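Local coordinates for molybdenum cofactor carrier protein (Chlamydomonas reinhardtii, PDB 2IZ6) that probably binds the molybdenum cofactor and carries it, holding it ready for the enzymes that need it, at residues 46-51 with 70-75; 17-22 with 118-123. One frame throughout, in Å; residues are numbered along the deposited sequence.

Contact 1 (46-51 with 70-75); sequences WILLTG and GTTIGV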
loop_
_atom_site.group_PDB
_atom_site.type_symbol
_atom_site.label_atom_id
_atom_site.label_comp_id
_atom_site.label_asym_id
_atom_site.label_seq_id
_atom_site.Cartn_x
_atom_site.Cartn_y
_atom_site.Cartn_z
ATOM N N TRP A 46 -21.280 -5.635 -17.982
ATOM C CA TRP A 46 -20.477 -5.273 -16.856
ATOM C C TRP A 46 -18.985 -5.452 -17.177
ATOM O O TRP A 46 -18.619 -6.295 -17.971
ATOM C CB TRP A 46 -20.871 -6.044 -15.591
ATOM C CG TRP A 46 -22.323 -6.032 -15.304
ATOM C CD1 TRP A 46 -23.223 -4.991 -15.504
ATOM C CD2 TRP A 46 -23.049 -7.049 -14.604
ATOM N NE1 TRP A 46 -24.505 -5.432 -15.114
ATOM C CE2 TRP A 46 -24.413 -6.677 -14.570
ATOM C CE3 TRP A 46 -22.705 -8.349 -14.223
ATOM C CZ2 TRP A 46 -25.411 -7.523 -14.024
ATOM C CZ3 TRP A 46 -23.712 -9.212 -13.707
ATOM C CH2 TRP A 46 -25.045 -8.752 -13.587
ATOM N N ILE A 47 -18.166 -4.653 -16.488
ATOM C CA ILE A 47 -16.698 -4.765 -16.518
ATOM C C ILE A 47 -16.250 -5.802 -15.466
ATOM O O ILE A 47 -16.772 -5.773 -14.365
ATOM C CB ILE A 47 -16.020 -3.426 -16.244
ATOM C CG1 ILE A 47 -16.329 -2.354 -17.298
ATOM C CG2 ILE A 47 -14.519 -3.591 -16.153
ATOM C CD1 ILE A 47 -15.937 -0.930 -16.903
ATOM N N LEU A 48 -15.372 -6.740 -15.864
ATOM C CA LEU A 48 -14.774 -7.673 -14.924
ATOM C C LEU A 48 -13.480 -7.097 -14.382
ATOM O O LEU A 48 -12.618 -6.739 -15.172
ATOM C CB LEU A 48 -14.464 -8.941 -15.657
ATOM C CG LEU A 48 -13.645 -10.047 -14.925
ATOM C CD1 LEU A 48 -14.458 -10.534 -13.741
ATOM C CD2 LEU A 48 -13.261 -11.238 -15.832
ATOM N N LEU A 49 -13.324 -7.160 -13.066
ATOM C CA LEU A 49 -12.116 -6.743 -12.378
ATOM C C LEU A 49 -11.628 -7.950 -11.633
ATOM O O LEU A 49 -12.366 -8.521 -10.823
ATOM C CB LEU A 49 -12.474 -5.625 -11.372
ATOM C CG LEU A 49 -11.366 -5.114 -10.452
ATOM C CD1 LEU A 49 -10.334 -4.413 -11.182
ATOM C CD2 LEU A 49 -11.916 -4.060 -9.451
ATOM N N THR A 50 -10.392 -8.412 -11.903
ATOM C CA THR A 50 -9.845 -9.580 -11.233
ATOM C C THR A 50 -8.323 -9.542 -11.275
ATOM O O THR A 50 -7.741 -8.577 -11.751
ATOM C CB THR A 50 -10.457 -10.905 -11.812
ATOM O OG1 THR A 50 -10.149 -12.037 -10.998
ATOM C CG2 THR A 50 -9.962 -11.148 -13.183
ATOM N N GLY A 51 -7.691 -10.558 -10.708
ATOM C CA GLY A 51 -6.234 -10.669 -10.783
ATOM C C GLY A 51 -5.772 -10.930 -12.197
ATOM O O GLY A 51 -6.467 -11.637 -12.953
ATOM N N GLY A 70 -16.683 -8.733 -23.318
ATOM C CA GLY A 70 -16.624 -7.764 -22.283
ATOM C C GLY A 70 -15.235 -7.189 -22.077
ATOM O O GLY A 70 -14.241 -7.638 -22.651
ATOM N N THR A 71 -15.199 -6.147 -21.281
ATOM C CA THR A 71 -14.009 -5.418 -20.993
ATOM C C THR A 71 -13.474 -6.006 -19.667
ATOM O O THR A 71 -14.212 -6.270 -18.725
ATOM C CB THR A 71 -14.292 -3.947 -20.714
ATOM O OG1 THR A 71 -14.685 -3.290 -21.924
ATOM C CG2 THR A 71 -13.074 -3.218 -20.176
ATOM N N THR A 72 -12.154 -6.228 -19.615
ATOM C CA THR A 72 -11.521 -6.808 -18.490
ATOM C C THR A 72 -10.383 -5.946 -17.932
ATOM O O THR A 72 -9.546 -5.376 -18.664
ATOM C CB THR A 72 -10.898 -8.152 -18.859
ATOM O OG1 THR A 72 -9.952 -8.002 -19.914
ATOM C CG2 THR A 72 -11.941 -9.225 -19.267
ATOM N N ILE A 73 -10.319 -5.966 -16.629
ATOM C CA ILE A 73 -9.294 -5.250 -15.868
ATOM C C ILE A 73 -8.580 -6.283 -15.052
ATOM O O ILE A 73 -9.192 -6.984 -14.224
ATOM C CB ILE A 73 -9.854 -4.126 -14.963
ATOM C CG1 ILE A 73 -10.667 -3.071 -15.726
ATOM C CG2 ILE A 73 -8.682 -3.483 -14.176
ATOM C CD1 ILE A 73 -11.488 -2.206 -14.812
ATOM N N GLY A 74 -7.267 -6.413 -15.262
ATOM C CA GLY A 74 -6.481 -7.379 -14.555
ATOM C C GLY A 74 -5.448 -6.660 -13.741
ATOM O O GLY A 74 -4.677 -5.864 -14.277
ATOM N N VAL A 75 -5.477 -6.903 -12.434
ATOM C CA VAL A 75 -4.642 -6.261 -11.446
ATOM C C VAL A 75 -3.477 -7.170 -11.097
ATOM O O VAL A 75 -3.665 -8.362 -10.824
ATOM C CB VAL A 75 -5.484 -5.873 -10.193
ATOM C CG1 VAL A 75 -4.632 -5.016 -9.238
ATOM C CG2 VAL A 75 -6.734 -5.161 -10.634
HETATM O O HOH W 1 -16.596 -7.956 -18.874
HETATM O O HOH W 2 -17.876 -5.064 -20.383
#
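L48 and T71 are joined by a backbone bond, L48 N giving its hydrogen to T71 O (3.1 Å), and L48 O accepts from I73 N at 2.8 Å. Two residues on, T50 N donates to I73 O (3.0 Å) and T50 O takes V75 N at 2.9 Å, the latter carbonyl being approached also by the CA-H of G74. Just ahead of these bonds, where W46 and T71 are too far apart for direct bonding, two waters bridge them: one molecule donates to both W46 O and T71 O, while a second donates to W46 O and accepts from T71 N. The T50 hydroxyl bonds V18 O, and that of T72, set between backbone N and carbonyl carbon (chi1 58°), serves A87 O and D89 N. On one face I47 CG2 meets I73 CD1 at 3.6 Å, and, in the conformer described, L49 CD1 touches both I73 CG2 (3.5 Å) and V75 CG2. I90 of a second subunit packs against I47 and I73. L48, T50 and T72 turn to the other face, under helix 57-67, the crossover of this beta-alpha-beta unit; strand 15-19 takes up the opposite edge of strand 47-51.

Contact 2 (17-22 with 118-123); sequences GVMGPG and PGTAAE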
loop_
_atom_site.group_PDB
_atom_site.type_symbol
_atom_site.label_atom_id
_atom_site.label_comp_id
_atom_site.label_asym_id
_atom_site.label_seq_id
_atom_site.Cartn_x
_atom_site.Cartn_y
_atom_site.Cartn_z
ATOM N N GLY A 17 -16.140 -7.494 -9.313
ATOM C CA GLY A 17 -14.904 -8.116 -8.933
ATOM C C GLY A 17 -15.056 -9.602 -8.757
ATOM O O GLY A 17 -16.068 -10.084 -8.304
ATOM N N VAL A 18 -14.030 -10.367 -9.140
ATOM C CA VAL A 18 -14.017 -11.773 -8.975
ATOM C C VAL A 18 -12.725 -12.162 -8.309
ATOM O O VAL A 18 -11.656 -11.752 -8.706
ATOM C CB VAL A 18 -14.173 -12.525 -10.304
ATOM C CG1 VAL A 18 -13.978 -14.041 -10.183
ATOM C CG2 VAL A 18 -15.493 -12.172 -10.924
ATOM N N MET A 19 -12.853 -13.003 -7.301
ATOM C CA MET A 19 -11.701 -13.523 -6.539
ATOM C C MET A 19 -11.810 -15.009 -6.403
ATOM O O MET A 19 -12.894 -15.557 -6.236
ATOM C CB MET A 19 -11.800 -12.999 -5.154
ATOM C CG MET A 19 -11.683 -11.587 -5.001
ATOM S SD MET A 19 -9.955 -11.077 -4.787
ATOM C CE MET A 19 -8.958 -12.609 -4.743
ATOM N N GLY A 20 -10.668 -15.682 -6.417
ATOM C CA GLY A 20 -10.671 -17.026 -6.067
ATOM C C GLY A 20 -9.235 -17.456 -5.943
ATOM O O GLY A 20 -8.315 -16.662 -6.207
ATOM N N PRO A 21 -9.055 -18.682 -5.505
ATOM C CA PRO A 21 -7.686 -19.270 -5.360
ATOM C C PRO A 21 -7.021 -19.513 -6.713
ATOM O O PRO A 21 -7.697 -19.561 -7.756
ATOM C CB PRO A 21 -7.949 -20.567 -4.622
ATOM C CG PRO A 21 -9.336 -20.875 -4.832
ATOM C CD PRO A 21 -10.083 -19.612 -5.074
ATOM N N GLY A 22 -5.711 -19.660 -6.691
ATOM C CA GLY A 22 -4.930 -19.935 -7.873
ATOM C C GLY A 22 -4.905 -21.422 -8.177
ATOM O O GLY A 22 -5.635 -22.242 -7.563
ATOM N N PRO A 118 -6.839 -18.454 1.738
ATOM C CA PRO A 118 -6.511 -17.334 2.643
ATOM C C PRO A 118 -6.567 -16.003 1.922
ATOM O O PRO A 118 -7.135 -15.054 2.442
ATOM C CB PRO A 118 -5.100 -17.667 3.121
ATOM C CG PRO A 118 -5.020 -19.136 2.995
ATOM C CD PRO A 118 -5.856 -19.529 1.828
ATOM N N GLY A 119 -5.965 -15.839 0.734
ATOM C CA GLY A 119 -6.012 -14.537 0.073
ATOM C C GLY A 119 -7.433 -14.116 -0.232
ATOM O O GLY A 119 -7.782 -12.935 -0.102
ATOM N N THR A 120 -8.238 -15.030 -0.753
ATOM C CA THR A 120 -9.620 -14.780 -1.043
ATOM C C THR A 120 -10.356 -14.339 0.218
ATOM O O THR A 120 -11.086 -13.412 0.190
ATOM C CB THR A 120 -10.257 -15.964 -1.754
ATOM O OG1 THR A 120 -9.564 -15.999 -2.994
ATOM C CG2 THR A 120 -11.744 -15.689 -2.009
ATOM N N ALA A 121 -10.131 -15.059 1.281
ATOM C CA ALA A 121 -10.782 -14.756 2.563
ATOM C C ALA A 121 -10.459 -13.349 3.032
ATOM O O ALA A 121 -11.337 -12.650 3.572
ATOM C CB ALA A 121 -10.393 -15.755 3.556
ATOM N N ALA A 122 -9.224 -12.922 2.842
ATOM C CA ALA A 122 -8.869 -11.564 3.257
ATOM C C ALA A 122 -9.622 -10.543 2.451
ATOM O O ALA A 122 -10.148 -9.544 2.914
ATOM C CB ALA A 122 -7.385 -11.312 3.149
ATOM N N GLU A 123 -9.685 -10.736 1.163
ATOM C CA GLU A 123 -10.365 -9.785 0.326
ATOM C C GLU A 123 -11.869 -9.706 0.581
ATOM O O GLU A 123 -12.490 -8.627 0.506
ATOM C CB GLU A 123 -10.072 -10.024 -1.171
ATOM C CG GLU A 123 -8.672 -9.773 -1.614
ATOM C CD GLU A 123 -8.031 -8.439 -1.136
ATOM O OE1 GLU A 123 -6.873 -8.538 -0.673
ATOM O OE2 GLU A 123 -8.672 -7.366 -1.215
#
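The flat peptide group joining G20 to P21 carries T120 OG1 over one of its faces, almost directly above the carbonyl carbon, 3.3 Å from G20 C. Beside that peptide, P21 CD of the proline ring lies 4.2 Å from T120 OG1. E123 has the other flat group, a carboxylate that takes no part across the contact: its chain bends at chi2 (-47°) and leads the end away, where OE1 forms a salt bridge with R100. What E123 offers to M19 is its aliphatic stem, CG lying 3.7 Å from M19 SD in the conformer described. T120 is turned so that OG1 sits beside its own backbone N (chi1 -65°), which leaves CG2 facing M19 CB at 4.1 Å. The helix beneath is in its first turn, with A122 N bonded to P118 O. G119 to E123 fit the GTxxE end of the signature of LOG-like relatives, in which this loop and helix start line the nucleotide site. No hydrogen bond or salt bridge crosses here: the strand exit rests on the helix start by van der Waals contact, and the T120 oxygen over the carbonyl carbon of G20 may gain a weak dipolar attraction.

Contacts 1 and 2 lie on adjoining strands of one parallel, Rossmann-like sheet, their centres 15 Å apart. Strands 47-51 and 15-19 are neighbours in it, so V18 joins the two contacts: beyond its carbonyl, which holds the T50 hydroxyl, V18 N probably bonds to L49 O at 3.0 Å. The side chains of L48 and V18 also pack, L48 CD1 against V18 CG2 at 3.4 Å. Contact 1 lies within the chain loop that contact 2 closes. Contact 2 gathers at the C-terminal end of strand 15-19, the end at which Rossmann-like proteins usually bind ligands, a position consistent with cofactor carriage.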